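PDB 6D2S: HTH-type transcriptional regulator PrpR from Mycobacterium tuberculosis, which regulates the transcription of genes for short-chain fatty acid catabolism through the glyoxylate and methylcitrate cycles, and is required for assimilating cholesterol-derived propionate. Local coordinates for residues Y12-N15 with N16-D20; I41-A44 with E45-R48; L76-A79 with H80-P84; H168-S171 with T172-R175; F221-E225 with R226-Q230. One frame throughout, in Å; residues are numbered along the deposited sequence. Where two conformers were deposited one is given.

Contact 1 (Y12-N15 with N16-D20). With CA (calcium ion), chain B; NA (sodium ion), chain F; NA (sodium ion), chain G.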
# COMPACT_ATOMS: atom_id res chain seq x y z
N TYR A 12 -9.07 -2.44 10.58
CA TYR A 12 -10.44 -1.95 10.44
C TYR A 12 -10.81 -1.02 11.59
O TYR A 12 -11.40 0.06 11.38
CB TYR A 12 -11.43 -3.12 10.40
CG TYR A 12 -12.86 -2.65 10.39
CD1 TYR A 12 -13.44 -2.19 9.20
CD2 TYR A 12 -13.63 -2.61 11.55
CE1 TYR A 12 -14.75 -1.73 9.16
CE2 TYR A 12 -14.95 -2.14 11.51
CZ TYR A 12 -15.49 -1.71 10.31
OH TYR A 12 -16.79 -1.24 10.27
N ASP A 13 -10.50 -1.43 12.82
CA ASP A 13 -10.81 -0.65 14.01
C ASP A 13 -10.11 0.69 14.01
O ASP A 13 -10.53 1.60 14.73
CB ASP A 13 -10.42 -1.42 15.27
CG ASP A 13 -11.32 -2.59 15.52
OD1 ASP A 13 -12.39 -2.64 14.88
OD2 ASP A 13 -10.97 -3.47 16.34
N ARG A 14 -9.03 0.83 13.24
CA ARG A 14 -8.28 2.07 13.17
C ARG A 14 -8.55 2.83 11.88
O ARG A 14 -7.78 3.73 11.53
CB ARG A 14 -6.79 1.77 13.37
CG ARG A 14 -6.46 1.39 14.84
CD ARG A 14 -5.21 0.50 15.03
NE ARG A 14 -5.09 0.12 16.45
CZ ARG A 14 -5.85 -0.81 17.03
NH1 ARG A 14 -6.75 -1.47 16.31
NH2 ARG A 14 -5.73 -1.08 18.32
N ASN A 15 -9.63 2.49 11.17
CA ASN A 15 -10.01 3.14 9.90
C ASN A 15 -8.92 3.01 8.84
O ASN A 15 -8.78 3.88 7.97
CB ASN A 15 -10.33 4.62 10.12
CG ASN A 15 -11.48 4.82 11.09
OD1 ASN A 15 -12.56 4.25 10.90
ND2 ASN A 15 -11.25 5.60 12.14
N ASN A 16 -8.13 1.94 8.91
CA ASN A 16 -7.06 1.68 7.94
C ASN A 16 -6.06 2.83 7.89
O ASN A 16 -5.44 3.09 6.85
CB ASN A 16 -7.63 1.41 6.55
CG ASN A 16 -8.40 0.09 6.48
OD1 ASN A 16 -8.05 -0.88 7.15
ND2 ASN A 16 -9.43 0.05 5.65
N TYR A 17 -5.88 3.54 9.00
CA TYR A 17 -4.99 4.69 9.07
C TYR A 17 -4.32 4.67 10.44
O TYR A 17 -5.00 4.66 11.46
CB TYR A 17 -5.76 6.00 8.85
CG TYR A 17 -4.90 7.21 9.15
CD1 TYR A 17 -3.95 7.65 8.23
CD2 TYR A 17 -5.01 7.88 10.35
CE1 TYR A 17 -3.13 8.73 8.51
CE2 TYR A 17 -4.20 8.97 10.65
CZ TYR A 17 -3.26 9.38 9.72
OH TYR A 17 -2.44 10.44 10.00
N ILE A 18 -2.98 4.65 10.45
CA ILE A 18 -2.20 4.51 11.68
C ILE A 18 -1.48 5.84 11.90
O ILE A 18 -0.39 6.06 11.36
CB ILE A 18 -1.21 3.35 11.59
CG1 ILE A 18 -1.88 2.08 11.07
CG2 ILE A 18 -0.51 3.12 12.97
CD1 ILE A 18 -3.02 1.53 11.97
N HIS A 19 -2.06 6.71 12.72
CA HIS A 19 -1.64 8.11 12.74
C HIS A 19 -0.17 8.28 13.13
O HIS A 19 0.58 9.01 12.47
CB HIS A 19 -2.52 8.92 13.69
CG HIS A 19 -2.20 10.39 13.70
ND1 HIS A 19 -2.35 11.18 12.58
CD2 HIS A 19 -1.70 11.19 14.67
CE1 HIS A 19 -1.98 12.42 12.88
NE2 HIS A 19 -1.58 12.45 14.14
N ASP A 20 0.25 7.63 14.21
CA ASP A 20 1.61 7.88 14.69
C ASP A 20 2.66 7.42 13.68
O ASP A 20 3.71 8.06 13.54
CB ASP A 20 1.84 7.20 16.04
CG ASP A 20 1.01 7.81 17.15
OD1 ASP A 20 0.80 9.04 17.13
OD2 ASP A 20 0.56 7.05 18.03
CA CA B . -13.06 -4.73 15.87
NA NA F . -0.34 7.88 19.99
NA NA G . -14.36 2.80 9.64
O HOH W 1 -12.53 1.21 8.99
O HOH W 2 -1.58 5.26 19.29
O HOH W 3 -15.51 4.70 8.76
O HOH W 4 -15.84 1.40 9.06

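Contact 2 (I41-A44 with E45-R48)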
# COMPACT_ATOMS: atom_id res chain seq x y z
N ILE A 41 17.84 5.69 -3.64
CA ILE A 41 19.17 6.20 -3.32
C ILE A 41 19.11 7.07 -2.07
O ILE A 41 20.02 7.04 -1.23
CB ILE A 41 19.74 6.99 -4.52
CG1 ILE A 41 19.52 6.21 -5.82
CG2 ILE A 41 21.21 7.29 -4.30
CD1 ILE A 41 20.15 4.83 -5.83
N GLN A 42 18.08 7.91 -1.96
CA GLN A 42 17.96 8.81 -0.81
C GLN A 42 17.77 8.03 0.48
O GLN A 42 18.34 8.38 1.52
CB GLN A 42 16.80 9.77 -1.03
CG GLN A 42 16.98 10.67 -2.26
CD GLN A 42 15.75 11.52 -2.50
OE1 GLN A 42 15.42 12.38 -1.68
NE2 GLN A 42 15.04 11.27 -3.60
N LEU A 43 16.94 6.98 0.44
CA LEU A 43 16.75 6.14 1.62
C LEU A 43 18.03 5.42 2.00
O LEU A 43 18.32 5.23 3.18
CB LEU A 43 15.62 5.14 1.37
CG LEU A 43 14.24 5.67 1.78
CD1 LEU A 43 13.13 4.88 1.10
CD2 LEU A 43 14.09 5.58 3.30
N ALA A 44 18.81 4.97 1.01
CA ALA A 44 20.08 4.33 1.33
C ALA A 44 21.00 5.28 2.08
O ALA A 44 21.71 4.87 3.01
CB ALA A 44 20.76 3.84 0.04
N GLU A 45 21.01 6.55 1.69
CA GLU A 45 21.79 7.56 2.40
C GLU A 45 21.28 7.75 3.82
O GLU A 45 22.06 7.81 4.77
CB GLU A 45 21.77 8.88 1.63
CG GLU A 45 22.65 9.97 2.21
CD GLU A 45 22.61 11.25 1.40
OE1 GLU A 45 22.19 12.30 1.95
OE2 GLU A 45 22.99 11.22 0.21
N LEU A 46 19.95 7.88 3.98
CA LEU A 46 19.38 8.01 5.32
C LEU A 46 19.74 6.82 6.20
O LEU A 46 20.14 6.97 7.36
CB LEU A 46 17.86 8.18 5.22
CG LEU A 46 17.03 8.28 6.50
CD1 LEU A 46 17.53 9.43 7.36
CD2 LEU A 46 15.55 8.47 6.16
N MET A 47 19.62 5.60 5.65
CA MET A 47 19.92 4.41 6.44
C MET A 47 21.36 4.42 6.93
O MET A 47 21.64 4.06 8.08
CB MET A 47 19.64 3.15 5.63
CG MET A 47 18.15 2.91 5.42
SD MET A 47 17.37 2.39 6.97
CE MET A 47 17.35 0.61 6.74
N ARG A 48 22.30 4.82 6.06
CA ARG A 48 23.70 4.92 6.44
C ARG A 48 23.91 6.01 7.49
O ARG A 48 24.57 5.79 8.52
CB ARG A 48 24.53 5.22 5.19
CG ARG A 48 26.02 5.10 5.32
CD ARG A 48 26.66 5.21 3.93
NE ARG A 48 28.12 5.27 4.02
CZ ARG A 48 28.81 6.39 4.18
NH1 ARG A 48 28.17 7.55 4.26
NH2 ARG A 48 30.13 6.34 4.26

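Contact 3 (L76-A79 with H80-P84)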
# COMPACT_ATOMS: atom_id res chain seq x y z
N LEU A 76 21.78 -4.28 4.61
CA LEU A 76 20.49 -4.66 4.05
C LEU A 76 20.69 -4.93 2.56
O LEU A 76 21.02 -4.01 1.80
CB LEU A 76 19.44 -3.57 4.25
CG LEU A 76 18.10 -3.88 3.58
CD1 LEU A 76 17.43 -5.10 4.23
CD2 LEU A 76 17.16 -2.68 3.62
N ARG A 77 20.51 -6.18 2.16
CA ARG A 77 20.53 -6.54 0.74
C ARG A 77 19.13 -6.43 0.16
O ARG A 77 18.16 -6.88 0.77
CB ARG A 77 21.09 -7.95 0.57
CG ARG A 77 22.58 -8.01 0.83
CD ARG A 77 23.03 -9.44 1.10
NE ARG A 77 22.81 -10.30 -0.05
CZ ARG A 77 22.46 -11.58 0.04
NH1 ARG A 77 22.27 -12.14 1.23
NH2 ARG A 77 22.30 -12.31 -1.06
N VAL A 78 19.03 -5.81 -1.00
CA VAL A 78 17.76 -5.54 -1.66
C VAL A 78 17.84 -6.12 -3.06
O VAL A 78 18.86 -5.95 -3.74
CB VAL A 78 17.45 -4.03 -1.69
CG1 VAL A 78 16.16 -3.76 -2.47
CG2 VAL A 78 17.36 -3.47 -0.27
N ALA A 79 16.79 -6.83 -3.47
CA ALA A 79 16.82 -7.59 -4.71
C ALA A 79 17.03 -6.69 -5.92
O ALA A 79 16.32 -5.70 -6.10
CB ALA A 79 15.52 -8.38 -4.88
N HIS A 80 17.96 -7.09 -6.78
CA HIS A 80 18.32 -6.29 -7.96
C HIS A 80 17.19 -6.24 -8.99
O HIS A 80 17.12 -5.30 -9.78
CB HIS A 80 19.58 -6.87 -8.61
CG HIS A 80 19.33 -8.11 -9.41
ND1 HIS A 80 18.87 -9.28 -8.85
CD2 HIS A 80 19.42 -8.33 -10.74
CE1 HIS A 80 18.71 -10.19 -9.80
NE2 HIS A 80 19.04 -9.64 -10.96
N TRP A 81 16.32 -7.25 -9.02
CA TRP A 81 15.26 -7.24 -10.02
C TRP A 81 14.11 -6.30 -9.67
O TRP A 81 13.17 -6.18 -10.46
CB TRP A 81 14.72 -8.66 -10.25
CG TRP A 81 14.31 -9.40 -9.01
CD1 TRP A 81 15.09 -10.20 -8.24
CD2 TRP A 81 13.00 -9.41 -8.41
NE1 TRP A 81 14.35 -10.72 -7.19
CE2 TRP A 81 13.07 -10.24 -7.28
CE3 TRP A 81 11.79 -8.80 -8.73
CZ2 TRP A 81 11.97 -10.47 -6.46
CZ3 TRP A 81 10.69 -9.04 -7.92
CH2 TRP A 81 10.79 -9.87 -6.80
N LEU A 82 14.17 -5.62 -8.53
CA LEU A 82 13.15 -4.64 -8.18
C LEU A 82 13.41 -3.30 -8.86
O LEU A 82 14.56 -2.89 -9.02
CB LEU A 82 13.11 -4.42 -6.67
CG LEU A 82 12.80 -5.64 -5.80
CD1 LEU A 82 12.98 -5.28 -4.33
CD2 LEU A 82 11.37 -6.17 -6.06
N MET A 83 12.33 -2.63 -9.27
CA MET A 83 12.43 -1.27 -9.77
C MET A 83 12.70 -0.31 -8.61
O MET A 83 12.52 -0.67 -7.44
CB MET A 83 11.14 -0.87 -10.49
CG MET A 83 10.90 -1.62 -11.78
SD MET A 83 12.19 -1.32 -12.99
CE MET A 83 12.04 0.45 -13.23
N PRO A 84 13.14 0.91 -8.91
CA PRO A 84 13.48 1.86 -7.83
C PRO A 84 12.40 2.02 -6.78
O PRO A 84 12.70 2.12 -5.58
CB PRO A 84 13.75 3.16 -8.59
CG PRO A 84 14.28 2.69 -9.92
CD PRO A 84 13.46 1.46 -10.24

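Contact 4 (H168-S171 with T172-R175)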
# COMPACT_ATOMS: atom_id res chain seq x y z
N HIS A 168 -3.35 0.82 -2.46
CA HIS A 168 -3.34 0.63 -1.02
C HIS A 168 -3.22 1.96 -0.30
O HIS A 168 -3.94 2.23 0.67
CB HIS A 168 -2.22 -0.31 -0.59
CG HIS A 168 -2.30 -0.68 0.86
ND1 HIS A 168 -1.79 0.12 1.85
CD2 HIS A 168 -2.90 -1.73 1.48
CE1 HIS A 168 -2.03 -0.43 3.03
NE2 HIS A 168 -2.71 -1.55 2.83
N ARG A 169 -2.33 2.84 -0.78
CA ARG A 169 -2.20 4.14 -0.11
C ARG A 169 -3.50 4.95 -0.19
O ARG A 169 -3.89 5.61 0.78
CB ARG A 169 -1.04 4.94 -0.70
CG ARG A 169 -0.75 6.21 0.06
CD ARG A 169 -0.14 5.91 1.45
NE ARG A 169 0.42 7.11 2.09
CZ ARG A 169 0.13 7.52 3.33
NH1 ARG A 169 -0.76 6.86 4.07
NH2 ARG A 169 0.72 8.60 3.83
N LEU A 170 -4.17 4.93 -1.35
CA LEU A 170 -5.43 5.66 -1.44
C LEU A 170 -6.43 5.16 -0.39
O LEU A 170 -7.20 5.95 0.18
CB LEU A 170 -6.02 5.53 -2.85
CG LEU A 170 -5.30 6.28 -3.98
CD1 LEU A 170 -5.83 5.85 -5.35
CD2 LEU A 170 -5.48 7.79 -3.80
N SER A 171 -6.39 3.87 -0.10
CA SER A 171 -7.31 3.29 0.89
C SER A 171 -6.92 3.61 2.33
O SER A 171 -7.67 3.24 3.24
CB SER A 171 -7.38 1.77 0.70
OG SER A 171 -6.27 1.11 1.31
N THR A 172 -5.79 4.27 2.57
CA THR A 172 -5.39 4.66 3.91
C THR A 172 -5.64 6.14 4.22
O THR A 172 -5.25 6.59 5.30
CB THR A 172 -3.89 4.38 4.16
OG1 THR A 172 -3.08 5.23 3.33
CG2 THR A 172 -3.56 2.90 3.88
N LEU A 173 -6.23 6.91 3.30
CA LEU A 173 -6.31 8.36 3.48
C LEU A 173 -7.47 8.74 4.40
O LEU A 173 -8.43 9.42 4.02
CB LEU A 173 -6.43 9.07 2.13
CG LEU A 173 -5.25 8.82 1.18
CD1 LEU A 173 -5.36 9.69 -0.06
CD2 LEU A 173 -3.89 9.05 1.89
N GLN A 174 -7.37 8.28 5.66
CA GLN A 174 -8.35 8.60 6.69
C GLN A 174 -7.77 9.46 7.81
O GLN A 174 -8.24 9.40 8.95
CB GLN A 174 -8.96 7.32 7.26
CG GLN A 174 -10.05 6.71 6.38
CD GLN A 174 -9.50 6.04 5.13
OE1 GLN A 174 -9.78 6.47 4.01
NE2 GLN A 174 -8.69 5.00 5.31
N ARG A 175 -6.78 10.29 7.51
CA ARG A 175 -6.24 11.18 8.54
C ARG A 175 -7.32 12.19 8.93
O ARG A 175 -7.91 12.83 8.05
CB ARG A 175 -4.99 11.92 8.04
CG ARG A 175 -4.43 12.93 9.05
CD ARG A 175 -3.13 13.58 8.53
NE ARG A 175 -2.02 12.63 8.43
CZ ARG A 175 -0.81 12.96 7.96
NH1 ARG A 175 -0.59 14.21 7.55
NH2 ARG A 175 0.15 12.05 7.90

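Contact 5 (F221-E225 with R226-Q230)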
# COMPACT_ATOMS: atom_id res chain seq x y z
N PHE A 221 -9.11 -9.63 -14.98
CA PHE A 221 -8.37 -10.71 -15.62
C PHE A 221 -8.79 -10.95 -17.06
O PHE A 221 -8.08 -11.64 -17.80
CB PHE A 221 -8.52 -12.01 -14.82
CG PHE A 221 -7.81 -12.00 -13.50
CD1 PHE A 221 -6.42 -11.98 -13.44
CD2 PHE A 221 -8.52 -12.04 -12.31
CE1 PHE A 221 -5.76 -11.97 -12.23
CE2 PHE A 221 -7.87 -12.04 -11.09
CZ PHE A 221 -6.49 -12.01 -11.05
N ALA A 222 -9.94 -10.41 -17.49
CA ALA A 222 -10.38 -10.60 -18.87
C ALA A 222 -9.77 -9.58 -19.82
O ALA A 222 -9.79 -9.80 -21.04
CB ALA A 222 -11.90 -10.53 -18.96
N GLN A 223 -9.24 -8.48 -19.30
CA GLN A 223 -8.58 -7.44 -20.09
C GLN A 223 -7.28 -7.09 -19.38
O GLN A 223 -7.14 -5.99 -18.82
CB GLN A 223 -9.47 -6.21 -20.24
CG GLN A 223 -10.76 -6.46 -21.01
CD GLN A 223 -11.65 -5.23 -21.06
OE1 GLN A 223 -12.30 -4.88 -20.08
NE2 GLN A 223 -11.69 -4.56 -22.22
N PRO A 224 -6.30 -8.00 -19.37
CA PRO A 224 -5.10 -7.80 -18.55
C PRO A 224 -4.43 -6.45 -18.82
O PRO A 224 -4.37 -5.98 -19.96
CB PRO A 224 -4.20 -8.97 -18.96
CG PRO A 224 -5.14 -10.01 -19.46
CD PRO A 224 -6.26 -9.27 -20.12
N GLU A 225 -3.95 -5.83 -17.75
CA GLU A 225 -3.23 -4.56 -17.78
C GLU A 225 -4.07 -3.42 -18.36
O GLU A 225 -3.53 -2.36 -18.72
CB GLU A 225 -1.90 -4.69 -18.52
CG GLU A 225 -0.99 -5.71 -17.86
CD GLU A 225 0.47 -5.55 -18.25
OE1 GLU A 225 0.75 -4.83 -19.24
OE2 GLU A 225 1.33 -6.14 -17.57
N ARG A 226 -5.39 -3.59 -18.44
CA ARG A 226 -6.30 -2.53 -18.83
C ARG A 226 -7.23 -2.23 -17.67
O ARG A 226 -7.69 -3.15 -16.98
CB ARG A 226 -7.12 -2.92 -20.07
CG ARG A 226 -8.14 -1.87 -20.50
CD ARG A 226 -7.47 -0.54 -20.85
NE ARG A 226 -8.43 0.44 -21.36
CZ ARG A 226 -9.12 1.27 -20.60
NH1 ARG A 226 -8.97 1.25 -19.28
NH2 ARG A 226 -9.96 2.14 -21.15
N ILE A 227 -7.50 -0.95 -17.44
CA ILE A 227 -8.41 -0.57 -16.37
C ILE A 227 -9.83 -0.96 -16.74
O ILE A 227 -10.29 -0.73 -17.87
CB ILE A 227 -8.28 0.93 -16.06
CG1 ILE A 227 -7.10 1.14 -15.11
CG2 ILE A 227 -9.59 1.48 -15.50
CD1 ILE A 227 -6.93 2.56 -14.66
N VAL A 228 -10.52 -1.59 -15.80
CA VAL A 228 -11.92 -1.98 -15.96
C VAL A 228 -12.72 -1.20 -14.93
O VAL A 228 -12.35 -1.16 -13.76
CB VAL A 228 -12.10 -3.50 -15.78
CG1 VAL A 228 -13.58 -3.88 -15.84
CG2 VAL A 228 -11.33 -4.25 -16.86
N ARG A 229 -13.79 -0.55 -15.39
CA ARG A 229 -14.60 0.31 -14.53
C ARG A 229 -16.05 -0.16 -14.56
O ARG A 229 -16.57 -0.50 -15.62
CB ARG A 229 -14.56 1.77 -14.99
CG ARG A 229 -13.19 2.41 -15.00
CD ARG A 229 -13.24 3.73 -15.75
NE ARG A 229 -13.12 3.54 -17.20
CZ ARG A 229 -13.45 4.45 -18.10
NH1 ARG A 229 -13.94 5.62 -17.72
NH2 ARG A 229 -13.30 4.18 -19.39
N GLN A 230 -16.70 -0.15 -13.41
CA GLN A 230 -18.11 -0.48 -13.42
C GLN A 230 -18.78 0.05 -12.16
O GLN A 230 -18.13 0.45 -11.20
CB GLN A 230 -18.34 -1.99 -13.54
CG GLN A 230 -17.60 -2.82 -12.53
CD GLN A 230 -17.58 -4.28 -12.93
OE1 GLN A 230 -16.53 -4.85 -13.25
NE2 GLN A 230 -18.76 -4.89 -12.94
O HOH W 5 -6.79 -5.35 -16.12

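Contact 1 (Y12-N15 with N16-D20)
Arg-14 lays the aliphatic part of its side chain against Ile-18 on the far side of a tight turn, its CD reaching 3.9 Å from CD1 of Ile-18. The two chains lie aslant, and CB of Arg-14 meets the same methyl. With CG set beside the backbone N (chi1 -72°) the arginine runs on, extended, past the isoleucine, and its guanidinium finds its partners in Thr-110 and the carbonyl of Phe-10. The backbone below is a type I' turn from Arg-14 to Tyr-17, closed by a hydrogen bond of 3.2 Å from Tyr-17 N to Arg-14 O. Its donor stands well above the carbonyl plane, 51° out of it. Asn-15 and Asn-16 both have positive phi, as the two central positions of such a turn require. Asn-15 is also the C-prime residue of a Schellman motif, in which Asn-15 N bonds to Tyr-12 O at 3.0 Å and Asn-16 N returns to Phe-11 O. Two metals decorate this helix end: Asp-13 binds calcium through both carboxylate oxygens, alongside Asp-9, and OD1 of Asn-15 binds sodium at 2.6 Å together with Ser-199 O. The turn thus links helix 3-13 to helix 19-31, for which Ile-18 is the N-cap residue, while Ile-18 packs on Leu-126 of helix 116-135 and Ile-107 of helix 101-109.

Contact 2 (I41-A44 with E45-R48)
Leu-43 and Leu-46 approach each other through their CD2 methyls, 4.3 Å apart, while the main chain between them illustrates how two turns of alpha-helix satisfy their own polar groups. Four successive carbonyls, those of Ile-41, Gln-42, Leu-43 and Ala-44, each accept the N-H four residues further on. The shortest of the four, Met-47 N to Leu-43 O, spans 2.8 Å, and the longest, such as Arg-48 N to Ala-44 O, reach 3.1 Å. All four are fairly straight, with angles at hydrogen between 156° and 165°. The carbonyl of Leu-43 also has an apolar neighbour, since CG of Met-47 comes to 3.2 Å from Leu-43 O. The methionine puts CG beside its own backbone N (chi1 -71°), and further bends carry the sulfur and terminal methyl away from these residues. NE2 of Gln-42 donates to Arg-35 O and, weakly, to Gly-38 O, both ahead of helix 39-51. Glu-45 and Arg-48 instead send extended side chains outward from the exposed flank, both with CG opposite the backbone N. The opposite character belongs to Leu-43 and Met-47, which are buried. Helix 39-51 therefore turns Leu-43 and Met-47 toward Ile-91 of helix 84-99, sets Leu-43 and Leu-46 against Phe-134 of helix 116-135, and rests Ala-44 and Met-47 on Val-55 of strand 54-58.

Contact 3 (L76-A79 with H80-P84)
A type I beta turn from Ala-79 to Leu-82 takes the chain out of strand 75-79 and toward helix 84-99, within the IrrE N-terminal-like region of PrpR. Its closing bond runs from Leu-82 N to Ala-79 O at 3.2 Å and is nearly straight at hydrogen (163°), although the donor lies well above the carbonyl plane. The side chains then fold around the alanine. Trp-81 holds CG between its backbone N and carbonyl carbon (chi1 52°), a rotation that carries the indole back over Ala-79. The alanine methyl sits over one face of the five-membered ring in a CH-pi contact: Ala-79 CB is 3.9 Å from the centroid of that ring in Trp-81. It is displaced toward the rim, and the closest ring atom is NE1 of Trp-81, 3.5 Å from Ala-79 CB. Leu-82 brings its branch point to the same methyl, CG lying 4.0 Å from Ala-79 CB. Beyond it, CD1 of Leu-82 meets CG1 of Val-78, again at 4.0 Å, the two side chains crossing at about a right angle. Ala-79 is thus bordered by an aromatic face and an aliphatic branch, with the valine continuing the apolar surface toward Ile-91 of the following helix. Arg-87 of that helix bonds to the carbonyls of His-80 and Leu-82. Met-83 occupies the N-cap position of helix 84-99. The whole is a compact strand-to-helix connection: the central strand of a three-stranded mixed sheet leads through one beta turn straight into a helix.

Contact 4 (H168-S171 with T172-R175)
The end of helix 163-170 passes into the segment running to strand 183-189 through a type I beta turn from Leu-170 to Leu-173. Thr-172 is the centre of the contact. Its hydroxyl lies between its own backbone N and carbonyl carbon (chi1 67°), which turns OG1 back to the helix and leaves the methyl near the ring of His-168, Thr-172 CG2 lying 3.8 Å from His-168 CE1. Thr-172 OG1 donates to Arg-169 O at 2.7 Å and accepts from NH1 of Arg-169 at 2.9 Å. The arginine reaches it by bending at chi2, and the hydroxyl sits at the edge of the guanidinium, somewhat tilted from its plane. Arg-169 O takes a second bond, from Thr-172 N at 2.9 Å; that donor stands above the carbonyl plane, whereas the hydroxyl lies much nearer to it. Gln-174 folds back likewise, its NE2 donating to Ser-171 O at 2.9 Å with the acceptor in the amide plane, and the same nitrogen bonds to Asn-15 O. Ser-171 OG turns back along the helix and donates to His-168 O at 2.7 Å. CD1 of Leu-173 touches CD2 of Leu-170 at 4.2 Å. Asp-22 makes a salt bridge to both Arg-169 and Arg-175, and Glu-26 adds a second to Arg-175, so these acids probably offset the two neighbouring charges. Side-chain donors thus satisfy carbonyls at a buried helix end, and the threonine hydroxyl, both donor and acceptor, helps to orient the arginine, whose guanidinium is also held by Asp-22 and Leu-136 O.

Contact 5 (F221-E225 with R226-Q230)
Gln-223 and Arg-226 bring their CB atoms to 4.0 Å at the mouth of a beta turn, in the close-set part of an otherwise open surface contact. The turn is of type II, running from Gln-223 to Arg-226, and Arg-226 N bonds to Gln-223 O at 3.0 Å. The donor is tilted moderately, by 24°, from the carbonyl plane. CB of Arg-226 comes to 3.3 Å from the same Gln-223 O, so the carbonyl is approached by both the amide and the first side-chain carbon of one residue. A water lies alongside as well, 2.8 Å from Gln-223 O. The close part continues along the glutamine: Gln-223 extends its chain beyond CG, with CG beside its backbone N (chi1 -64°), and its OE1 lies 3.4 Å from CG2 of Val-228, the two side chains crossing at about a right angle. Pro-224 and Glu-225 fill the two corners, the glutamate with the positive phi (60°) found at the third position of such turns. Its own N-H is taken by Thr-246 OG1 of strand 239-247, on which Pro-224 also rests.

On the other side the packing thins. Arg-226 bends at chi2 and leads its guanidinium away from the turn, while the carboxylate of Glu-225 points outward too; both of these charged chains are exposed. Val-228 begins the regular strand pairing, hydrogen-bonding through its backbone with Ala-244. The arrangement is a type II turn feeding an edge strand, 228-233, of the five-stranded antiparallel sheet in the C-terminal regulator region.

How the contacts relate
All five contacts are local, yet burial changes their chemistry. Contacts 3 and 4 are buried, contacts 1 and 2 partly so, and contact 5 lies on the surface. Contacts 1 and 4 touch directly, with centres about 9 Å apart: Tyr-17 meets Arg-175 and Asn-15 meets Gln-174, joining two helix ends through polar groups. Contacts 2 and 3 do not touch, but share helix 84-99 and strand 54-58 as neighbours, and Ile-91 receives side chains from both. Contact 2 is regular helix; the other four are turns. Contact 3 relies on apolar and CH-pi packing, contact 4 on side-chain hydrogen bonds, contact 1 on its turn bond and the Arg-14 to Ile-18 packing, with metal ions bound alongside, and contact 5 mainly on its backbone bond.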